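Local coordinates for methyltransferase domain-containing protein (Deinococcus radiodurans, PDB 3M33) that is of unknown function but is probably a methyltransferase, perhaps transferring methyl groups to a substrate not yet identified, at residues D39-R44 with I161-H166; S117-T122 with E208-V213; F138-P143 with P148-R153. One frame throughout, in Å; residues are numbered along the deposited sequence.

Of the segments in contact, 39-44 on helix 36-45 is met first; it waits more than a hundred residues before 161-166 on strand 160-173 closes contact 1. Inside that span strand 112-118 opens contact 2 at 117-122, which is closed only by 208-213 on strand 204-216 near the C terminus, so contacts 1 and 2 cross. Contact 3 is the short one: strand 136-142 meets helix 149-156 after a brief turn, and it falls within both longer loops. All three gather on one sheet, where strands 112-118, 136-142, 204-216 and 160-173 lie in that order, with helix 36-45 on one face and helix 149-156 on the other.

Contact 1. Residues D39-R44 with I161-H166; sequences DLWLSR and IVAEDH
One indole does all the reaching here: Trp41, on helix 39-44, stretches its six-membered ring to strand 161-166 although the two segment axes come no closer than 12.0 Å. Its far corner lands on Ala163, with CH2 3.5 Å from Ala163 CB and CZ3 close behind. The methyl comes at the ring obliquely, neither squarely over it nor in its plane. The same corner passes the backbone too, CH2 lying 4.0 Å from Glu164 N.

Next along the strand is Asp165, and its approach is odd for a charged group. OD2 sits 3.6 Å from Trp41 CZ2, against carbon, while the indole NE1 is too far from OD2 to bond it. Carboxylate and indole planes stand 79° apart, and OD2 is the oxygen nearer the ring. The contact across the segments is therefore van der Waals packing with a polar neighbour at its margin. Trp41 holds CG anti to its carbonyl carbon (chi1 -75°), which sends the indole off the helix toward the strand.

On the way the ring lies on Leu212 of the adjoining strand and Leu139 of the one beyond. Opposite Leu214 the strand fits in two residues, Val162 and Ala163, as a classic beta bulge, and Ala163 is the bulge residue that meets the indole. Glu164 points the opposite way and bonds His211. The segments run nearly antiparallel, at 158°. This is a helix packed along one face of an alpha/beta sheet whose strand order matches that of the Rossmann-like class I methyltransferases, consistent with the activity suggested for this protein.

Contact 2. Residues S117-T122 with E208-V213; sequences SRRGPT and EERHLV. With SO4 (sulfate ion), chain G; SO4 (sulfate ion), chain I; SO4 (sulfate ion), chain F.
Arg119 NH1 stops 3.2 Å from Arg210 NH2, the meeting point of the two segments. Along the first of them, Ser117 comes first, its OG taking a weak bond from Gly120 N. Arg118 turns off to Asp62, Glu35 and Asp39. Arg119 has left-handed backbone angles (phi 60°), marking the end of the strand, and a bend at chi3 brings its guanidinium to Arg210 and to a sulfate. The two guanidinium planes are 65° apart. Two donors meet there, but the pair is gathered round one anion: Glu35 OE2 bridges Arg119 NH1 and Arg210 NE. At its other edge Arg119 grips one sulfate oxygen, O1 of chain F, with NE at 2.6 Å and NH2, short as modelled. After Gly120 and Pro121, Thr122 N gives a straight bond (167°) to O1 of the chain G sulfate, 2.7 Å away.

Within strand 208-213, Arg210 NH1 and NH2 both hold Glu208 OE1, each at 3.0 Å and in the guanidinium plane, while NH1 also reaches Glu209 O. An alanine in place of Glu208 removes the carboxylate, and the NH1 and NH2 end of Arg210 would probably be less firmly held, with part of its charge left without a mate.

The sulfates probably come from the crystallisation liquor. Strand 136-142 runs between strands 112-118 and 204-216; Arg118 reaches Phe38 of helix 36-45, and Thr122 packs on Val150 of helix 149-156.

Contact 3. Residues F138-P143 with P148-R153; sequences FLYVGP and PEVPER
Val150 carries the helix side of this contact, and its two methyls meet two rings in different ways. CG2 sits over a face of Tyr140, 3.9 Å from the ring centroid and 23° off the normal, a CH-pi contact. It is displaced toward the rim, so its nearest ring atom is Tyr140 CE2 at 3.6 Å. CG1 turns to the next ring along the strand and comes near the plane of Phe138, at its edge, with CE2 4.4 Å away; that touch is looser.

The torsions explain the split. Val150 carries CG1 anti to its backbone N (chi1 162°), which leaves CG2 anti to the carbonyl carbon and over the tyrosine. Tyr140 likewise extends CG anti to N, chi1 171°, standing its ring out from the sheet toward the helix.

One shell out, Phe138 rests on Ile115, Ile125 and Trp159, while Tyr140 is backed by Ser117 and Thr122. Val150 also touches Val213 of the adjoining strand. Gly142 matters by what it lacks: a side chain there would point toward the helix and run into Tyr140 OH. The strand is fixed by backbone bonds of Tyr140 to Val213 and Phe138 to Ala215, and on its other side by those of Leu139 to Ile115 and Ser117, while Arg153 N to Glu149 O, 2.7 Å, is an internal bond of the helix.

This is the strand-to-helix step of a beta-alpha-beta crossover from strand 136-142 to strand 160-173. Buried and built from methyls and ring carbons, the interface depends on shape and dispersion, with no directional bond between the two segments.

Contact 1. Residues D39-R44 with I161-H166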
loop_
_atom_site.group_PDB
_atom_site.type_symbol
_atom_site.label_atom_id
_atom_site.label_comp_id
_atom_site.label_asym_id
_atom_site.label_seq_id
_atom_site.Cartn_x
_atom_site.Cartn_y
_atom_site.Cartn_z
ATOM N N ASP A 39 7.054 -2.698 -7.300
ATOM C CA ASP A 39 6.500 -3.694 -8.223
ATOM C C ASP A 39 7.576 -4.677 -8.649
ATOM O O ASP A 39 7.328 -5.868 -8.705
ATOM C CB ASP A 39 5.922 -3.048 -9.492
ATOM C CG ASP A 39 4.670 -2.247 -9.225
ATOM O OD1 ASP A 39 4.209 -2.211 -8.065
ATOM O OD2 ASP A 39 4.161 -1.637 -10.187
ATOM N N LEU A 40 8.759 -4.170 -8.991
ATOM C CA LEU A 40 9.869 -5.042 -9.362
ATOM C C LEU A 40 10.250 -6.004 -8.235
ATOM O O LEU A 40 10.458 -7.186 -8.472
ATOM C CB LEU A 40 11.109 -4.227 -9.708
ATOM C CG LEU A 40 11.200 -3.599 -11.088
ATOM C CD1 LEU A 40 12.677 -3.482 -11.440
ATOM C CD2 LEU A 40 10.444 -4.438 -12.128
ATOM N N TRP A 41 10.366 -5.491 -7.011
ATOM C CA TRP A 41 10.760 -6.334 -5.888
ATOM C C TRP A 41 9.696 -7.408 -5.649
ATOM O O TRP A 41 10.012 -8.571 -5.396
ATOM C CB TRP A 41 10.908 -5.499 -4.627
ATOM C CG TRP A 41 12.146 -4.650 -4.580
ATOM C CD1 TRP A 41 13.048 -4.457 -5.577
ATOM C CD2 TRP A 41 12.612 -3.886 -3.457
ATOM N NE1 TRP A 41 14.051 -3.617 -5.148
ATOM C CE2 TRP A 41 13.804 -3.256 -3.850
ATOM C CE3 TRP A 41 12.129 -3.674 -2.158
ATOM C CZ2 TRP A 41 14.533 -2.431 -2.986
ATOM C CZ3 TRP A 41 12.846 -2.857 -1.308
ATOM C CH2 TRP A 41 14.037 -2.242 -1.727
ATOM N N LEU A 42 8.429 -7.009 -5.728
ATOM C CA LEU A 42 7.343 -7.945 -5.480
ATOM C C LEU A 42 7.372 -9.058 -6.528
ATOM O O LEU A 42 7.304 -10.236 -6.214
ATOM C CB LEU A 42 6.003 -7.212 -5.507
ATOM C CG LEU A 42 4.749 -8.088 -5.415
ATOM C CD1 LEU A 42 4.844 -9.071 -4.248
ATOM C CD2 LEU A 42 3.493 -7.198 -5.307
ATOM N N SER A 43 7.501 -8.664 -7.786
ATOM C CA SER A 43 7.545 -9.626 -8.867
ATOM C C SER A 43 8.674 -10.653 -8.681
ATOM O O SER A 43 8.462 -11.848 -8.904
ATOM C CB SER A 43 7.683 -8.903 -10.204
ATOM O OG SER A 43 7.806 -9.856 -11.228
ATOM N N ARG A 44 9.859 -10.201 -8.259
ATOM C CA ARG A 44 10.991 -11.113 -8.053
ATOM C C ARG A 44 10.709 -12.130 -6.951
ATOM O O ARG A 44 11.229 -13.238 -6.976
ATOM C CB ARG A 44 12.280 -10.344 -7.701
ATOM C CG ARG A 44 12.852 -9.463 -8.805
ATOM C CD ARG A 44 14.110 -8.731 -8.301
ATOM N NE ARG A 44 15.289 -9.603 -8.283
ATOM C CZ ARG A 44 15.772 -10.218 -7.205
ATOM N NH1 ARG A 44 15.203 -10.056 -6.012
ATOM N NH2 ARG A 44 16.842 -10.996 -7.318
ATOM N N ILE A 161 15.857 -5.992 8.289
ATOM C CA ILE A 161 15.635 -5.337 7.012
ATOM C C ILE A 161 16.710 -5.800 6.033
ATOM O O ILE A 161 17.894 -5.735 6.331
ATOM C CB ILE A 161 15.642 -3.811 7.163
ATOM C CG1 ILE A 161 14.420 -3.367 7.968
ATOM C CG2 ILE A 161 15.640 -3.135 5.802
ATOM C CD1 ILE A 161 14.404 -1.893 8.279
ATOM N N VAL A 162 16.306 -6.304 4.877
ATOM C CA VAL A 162 17.298 -6.713 3.888
ATOM C C VAL A 162 17.398 -5.712 2.724
ATOM O O VAL A 162 18.396 -5.669 2.032
ATOM C CB VAL A 162 17.083 -8.167 3.386
ATOM C CG1 VAL A 162 17.076 -9.148 4.562
ATOM C CG2 VAL A 162 15.823 -8.290 2.599
ATOM N N ALA A 163 16.376 -4.888 2.534
ATOM C CA ALA A 163 16.436 -3.853 1.509
ATOM C C ALA A 163 15.541 -2.693 1.895
ATOM O O ALA A 163 14.434 -2.889 2.397
ATOM C CB ALA A 163 16.012 -4.389 0.158
ATOM N N GLU A 164 16.008 -1.482 1.615
ATOM C CA GLU A 164 15.262 -0.306 1.996
ATOM C C GLU A 164 15.543 0.828 1.024
ATOM O O GLU A 164 16.689 1.090 0.695
ATOM C CB GLU A 164 15.635 0.078 3.425
ATOM C CG GLU A 164 14.882 1.268 3.966
ATOM C CD GLU A 164 15.100 1.456 5.469
ATOM O OE1 GLU A 164 16.151 1.026 5.992
ATOM O OE2 GLU A 164 14.212 2.033 6.124
ATOM N N ASP A 165 14.491 1.508 0.585
ATOM C CA ASP A 165 14.587 2.589 -0.394
ATOM C C ASP A 165 13.811 3.798 0.096
ATOM O O ASP A 165 12.658 3.651 0.488
ATOM C CB ASP A 165 13.882 2.176 -1.673
ATOM C CG ASP A 165 14.813 1.807 -2.758
ATOM O OD1 ASP A 165 14.630 2.340 -3.879
ATOM O OD2 ASP A 165 15.710 0.973 -2.489
ATOM N N HIS A 166 14.412 4.989 0.005
ATOM C CA HIS A 166 13.718 6.234 0.281
ATOM C C HIS A 166 13.659 6.979 -1.038
ATOM O O HIS A 166 14.677 7.475 -1.526
ATOM C CB HIS A 166 14.456 7.054 1.361
ATOM C CG HIS A 166 14.539 6.356 2.684
ATOM N ND1 HIS A 166 13.446 6.193 3.511
ATOM C CD2 HIS A 166 15.584 5.778 3.324
ATOM C CE1 HIS A 166 13.815 5.541 4.600
ATOM N NE2 HIS A 166 15.105 5.276 4.511
#

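Contact 2. Residues S117-T122 with E208-V213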
loop_
_atom_site.group_PDB
_atom_site.type_symbol
_atom_site.label_atom_id
_atom_site.label_comp_id
_atom_site.label_asym_id
_atom_site.label_seq_id
_atom_site.Cartn_x
_atom_site.Cartn_y
_atom_site.Cartn_z
ATOM N N SER A 117 2.243 -5.463 1.808
ATOM C CA SER A 117 1.315 -4.363 2.052
ATOM C C SER A 117 1.695 -3.141 1.247
ATOM O O SER A 117 2.758 -2.555 1.473
ATOM C CB SER A 117 1.306 -4.006 3.540
ATOM O OG SER A 117 0.508 -2.865 3.777
ATOM N N ARG A 118 0.831 -2.751 0.315
ATOM C CA ARG A 118 1.077 -1.544 -0.457
ATOM C C ARG A 118 0.350 -0.390 0.216
ATOM O O ARG A 118 -0.850 -0.223 0.035
ATOM C CB ARG A 118 0.613 -1.700 -1.913
ATOM C CG ARG A 118 0.913 -0.457 -2.779
ATOM C CD ARG A 118 0.168 -0.446 -4.136
ATOM N NE ARG A 118 0.504 -1.591 -4.989
ATOM C CZ ARG A 118 1.510 -1.621 -5.866
ATOM N NH1 ARG A 118 2.327 -0.570 -6.020
ATOM N NH2 ARG A 118 1.706 -2.712 -6.599
ATOM N N ARG A 119 1.067 0.379 1.032
ATOM C CA ARG A 119 0.476 1.529 1.725
ATOM C C ARG A 119 -0.677 1.108 2.634
ATOM O O ARG A 119 -1.608 1.877 2.897
ATOM C CB ARG A 119 0.031 2.585 0.705
ATOM C CG ARG A 119 1.216 3.087 -0.165
ATOM C CD ARG A 119 0.780 3.720 -1.500
ATOM N NE ARG A 119 0.026 4.954 -1.325
ATOM C CZ ARG A 119 -0.114 5.907 -2.251
ATOM N NH1 ARG A 119 0.464 5.792 -3.455
ATOM N NH2 ARG A 119 -0.834 6.992 -1.966
ATOM N N GLY A 120 -0.603 -0.125 3.110
ATOM C CA GLY A 120 -1.661 -0.703 3.915
ATOM C C GLY A 120 -1.293 -0.696 5.381
ATOM O O GLY A 120 -0.439 0.082 5.796
ATOM N N PRO A 121 -1.941 -1.565 6.171
ATOM C CA PRO A 121 -1.686 -1.681 7.615
ATOM C C PRO A 121 -0.228 -2.006 7.909
ATOM O O PRO A 121 0.413 -2.722 7.127
ATOM C CB PRO A 121 -2.574 -2.865 8.034
ATOM C CG PRO A 121 -3.687 -2.877 7.032
ATOM C CD PRO A 121 -3.024 -2.462 5.724
ATOM N N THR A 122 0.305 -1.456 8.993
ATOM C CA THR A 122 1.659 -1.807 9.415
ATOM C C THR A 122 1.610 -2.571 10.728
ATOM O O THR A 122 2.622 -3.109 11.178
ATOM C CB THR A 122 2.583 -0.575 9.589
ATOM O OG1 THR A 122 2.158 0.186 10.723
ATOM C CG2 THR A 122 2.568 0.301 8.344
ATOM N N GLU A 208 6.385 13.489 -4.623
ATOM C CA GLU A 208 5.736 12.243 -4.254
ATOM C C GLU A 208 6.831 11.373 -3.652
ATOM O O GLU A 208 7.827 11.088 -4.306
ATOM C CB GLU A 208 5.139 11.567 -5.500
ATOM C CG GLU A 208 3.818 12.174 -5.983
ATOM C CD GLU A 208 2.628 11.728 -5.137
ATOM O OE1 GLU A 208 2.790 10.774 -4.333
ATOM O OE2 GLU A 208 1.532 12.320 -5.284
ATOM N N GLU A 209 6.659 10.937 -2.414
ATOM C CA GLU A 209 7.724 10.195 -1.756
ATOM C C GLU A 209 7.253 8.844 -1.230
ATOM O O GLU A 209 6.112 8.696 -0.822
ATOM C CB GLU A 209 8.347 11.052 -0.641
ATOM C CG GLU A 209 8.658 12.455 -1.120
ATOM C CD GLU A 209 9.558 13.246 -0.177
ATOM O OE1 GLU A 209 9.266 13.308 1.030
ATOM O OE2 GLU A 209 10.562 13.800 -0.659
ATOM N N ARG A 210 8.140 7.853 -1.246
ATOM C CA ARG A 210 7.782 6.515 -0.795
ATOM C C ARG A 210 8.908 5.898 0.027
ATOM O O ARG A 210 10.073 6.215 -0.176
ATOM C CB ARG A 210 7.471 5.604 -1.984
ATOM C CG ARG A 210 6.386 6.128 -2.916
ATOM C CD ARG A 210 4.957 5.935 -2.352
ATOM N NE ARG A 210 3.971 6.300 -3.371
ATOM C CZ ARG A 210 3.591 7.549 -3.613
ATOM N NH1 ARG A 210 4.115 8.537 -2.893
ATOM N NH2 ARG A 210 2.713 7.820 -4.580
ATOM N N HIS A 211 8.544 5.012 0.947
ATOM C CA HIS A 211 9.510 4.297 1.772
ATOM C C HIS A 211 9.312 2.804 1.543
ATOM O O HIS A 211 8.324 2.242 1.996
ATOM C CB HIS A 211 9.239 4.615 3.247
ATOM C CG HIS A 211 10.214 4.000 4.202
ATOM N ND1 HIS A 211 9.994 3.974 5.567
ATOM C CD2 HIS A 211 11.418 3.415 4.005
ATOM C CE1 HIS A 211 11.019 3.392 6.163
ATOM N NE2 HIS A 211 11.892 3.033 5.240
ATOM N N LEU A 212 10.246 2.157 0.850
ATOM C CA LEU A 212 10.133 0.723 0.580
ATOM C C LEU A 212 10.939 -0.072 1.579
ATOM O O LEU A 212 12.081 0.282 1.871
ATOM C CB LEU A 212 10.655 0.380 -0.816
ATOM C CG LEU A 212 9.887 0.718 -2.082
ATOM C CD1 LEU A 212 9.698 2.217 -2.230
ATOM C CD2 LEU A 212 10.635 0.155 -3.288
ATOM N N VAL A 213 10.364 -1.164 2.078
ATOM C CA VAL A 213 11.043 -1.993 3.058
ATOM C C VAL A 213 10.818 -3.462 2.725
ATOM O O VAL A 213 9.682 -3.908 2.581
ATOM C CB VAL A 213 10.534 -1.706 4.510
ATOM C CG1 VAL A 213 11.134 -2.674 5.505
ATOM C CG2 VAL A 213 10.852 -0.282 4.922
HETATM S S SO4 G . -2.181 -0.343 11.152
HETATM O O1 SO4 G . -0.896 0.184 10.700
HETATM O O2 SO4 G . -3.269 0.359 10.481
HETATM O O3 SO4 G . -2.298 -1.762 10.840
HETATM O O4 SO4 G . -2.286 -0.147 12.598
HETATM S S SO4 I . 1.411 8.970 -7.740
HETATM O O1 SO4 I . 1.161 7.581 -8.129
HETATM O O2 SO4 I . 0.670 9.314 -6.529
HETATM O O3 SO4 I . 2.840 9.146 -7.503
HETATM O O4 SO4 I . 0.969 9.858 -8.809
HETATM S S SO4 F . -2.272 6.362 1.513
HETATM O O1 SO4 F . -1.387 6.252 0.370
HETATM O O2 SO4 F . -3.615 6.719 1.047
HETATM O O3 SO4 F . -2.300 5.084 2.224
HETATM O O4 SO4 F . -1.789 7.391 2.431
#

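Contact 3. Residues F138-P143 with P148-R153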
loop_
_atom_site.group_PDB
_atom_site.type_symbol
_atom_site.label_atom_id
_atom_site.label_comp_id
_atom_site.label_asym_id
_atom_site.label_seq_id
_atom_site.Cartn_x
_atom_site.Cartn_y
_atom_site.Cartn_z
ATOM N N PHE A 138 8.733 -9.959 4.423
ATOM C CA PHE A 138 7.664 -8.975 4.577
ATOM C C PHE A 138 8.004 -7.840 3.623
ATOM O O PHE A 138 9.116 -7.326 3.654
ATOM C CB PHE A 138 7.643 -8.436 6.017
ATOM C CG PHE A 138 6.781 -7.210 6.193
ATOM C CD1 PHE A 138 5.395 -7.315 6.234
ATOM C CD2 PHE A 138 7.353 -5.955 6.319
ATOM C CE1 PHE A 138 4.588 -6.175 6.382
ATOM C CE2 PHE A 138 6.561 -4.814 6.471
ATOM C CZ PHE A 138 5.172 -4.928 6.501
ATOM N N LEU A 139 7.061 -7.442 2.779
ATOM C CA LEU A 139 7.322 -6.409 1.800
ATOM C C LEU A 139 6.314 -5.264 1.953
ATOM O O LEU A 139 5.098 -5.490 1.954
ATOM C CB LEU A 139 7.266 -6.991 0.379
ATOM C CG LEU A 139 7.375 -5.985 -0.769
ATOM C CD1 LEU A 139 8.737 -5.307 -0.727
ATOM C CD2 LEU A 139 7.142 -6.662 -2.105
ATOM N N TYR A 140 6.818 -4.036 2.057
ATOM C CA TYR A 140 5.967 -2.865 2.307
ATOM C C TYR A 140 6.409 -1.636 1.511
ATOM O O TYR A 140 7.605 -1.413 1.306
ATOM C CB TYR A 140 5.989 -2.534 3.804
ATOM C CG TYR A 140 5.332 -1.211 4.193
ATOM C CD1 TYR A 140 3.960 -1.133 4.413
ATOM C CD2 TYR A 140 6.089 -0.055 4.376
ATOM C CE1 TYR A 140 3.350 0.063 4.783
ATOM C CE2 TYR A 140 5.490 1.149 4.756
ATOM C CZ TYR A 140 4.114 1.196 4.951
ATOM O OH TYR A 140 3.491 2.372 5.310
ATOM N N VAL A 141 5.449 -0.834 1.058
ATOM C CA VAL A 141 5.772 0.508 0.595
ATOM C C VAL A 141 4.828 1.509 1.260
ATOM O O VAL A 141 3.613 1.300 1.299
ATOM C CB VAL A 141 5.773 0.662 -0.954
ATOM C CG1 VAL A 141 4.391 0.422 -1.536
ATOM C CG2 VAL A 141 6.261 2.080 -1.335
ATOM N N GLY A 142 5.391 2.579 1.818
ATOM C CA GLY A 142 4.595 3.543 2.570
ATOM C C GLY A 142 4.458 4.808 1.764
ATOM O O GLY A 142 5.273 5.053 0.892
ATOM N N PRO A 143 3.442 5.628 2.063
ATOM C CA PRO A 143 3.136 6.771 1.202
ATOM C C PRO A 143 3.931 8.031 1.557
ATOM O O PRO A 143 3.547 9.120 1.140
ATOM C CB PRO A 143 1.645 6.992 1.459
ATOM C CG PRO A 143 1.469 6.587 2.903
ATOM C CD PRO A 143 2.507 5.517 3.194
ATOM N N PRO A 148 8.518 5.637 10.182
ATOM C CA PRO A 148 9.335 5.154 11.303
ATOM C C PRO A 148 8.824 3.870 11.957
ATOM O O PRO A 148 9.644 3.045 12.361
ATOM C CB PRO A 148 9.269 6.302 12.321
ATOM C CG PRO A 148 8.919 7.498 11.552
ATOM C CD PRO A 148 8.154 7.056 10.320
ATOM N N GLU A 149 7.508 3.714 12.074
ATOM C CA GLU A 149 6.929 2.561 12.764
ATOM C C GLU A 149 7.301 1.227 12.146
ATOM O O GLU A 149 7.294 0.204 12.831
ATOM C CB GLU A 149 5.407 2.641 12.812
ATOM C CG GLU A 149 4.880 4.019 13.018
ATOM C CD GLU A 149 4.530 4.663 11.706
ATOM O OE1 GLU A 149 3.566 4.175 11.063
ATOM O OE2 GLU A 149 5.222 5.640 11.325
ATOM N N VAL A 150 7.598 1.221 10.852
ATOM C CA VAL A 150 7.844 -0.056 10.172
ATOM C C VAL A 150 9.148 -0.691 10.668
ATOM O O VAL A 150 9.143 -1.813 11.170
ATOM C CB VAL A 150 7.793 0.090 8.627
ATOM C CG1 VAL A 150 8.483 -1.099 7.936
ATOM C CG2 VAL A 150 6.334 0.239 8.171
ATOM N N PRO A 151 10.268 0.040 10.562
ATOM C CA PRO A 151 11.521 -0.462 11.145
ATOM C C PRO A 151 11.404 -0.745 12.649
ATOM O O PRO A 151 11.913 -1.773 13.093
ATOM C CB PRO A 151 12.513 0.679 10.879
ATOM C CG PRO A 151 11.969 1.351 9.649
ATOM C CD PRO A 151 10.469 1.291 9.812
ATOM N N GLU A 152 10.750 0.137 13.409
ATOM C CA GLU A 152 10.553 -0.090 14.851
ATOM C C GLU A 152 9.778 -1.374 15.102
ATOM O O GLU A 152 10.152 -2.191 15.955
ATOM C CB GLU A 152 9.796 1.077 15.500
ATOM C CG GLU A 152 10.511 2.433 15.439
ATOM C CD GLU A 152 9.594 3.606 15.795
ATOM O OE1 GLU A 152 8.394 3.364 16.066
ATOM O OE2 GLU A 152 10.071 4.768 15.793
ATOM N N ARG A 153 8.685 -1.568 14.373
ATOM C CA ARG A 153 7.882 -2.767 14.615
ATOM C C ARG A 153 8.610 -4.031 14.183
ATOM O O ARG A 153 8.507 -5.061 14.839
ATOM C CB ARG A 153 6.503 -2.652 13.978
ATOM C CG ARG A 153 5.583 -1.795 14.814
ATOM C CD ARG A 153 4.390 -1.302 14.046
ATOM N NE ARG A 153 3.474 -0.626 14.951
ATOM C CZ ARG A 153 2.276 -0.170 14.605
ATOM N NH1 ARG A 153 1.852 -0.302 13.354
ATOM N NH2 ARG A 153 1.505 0.423 15.515
#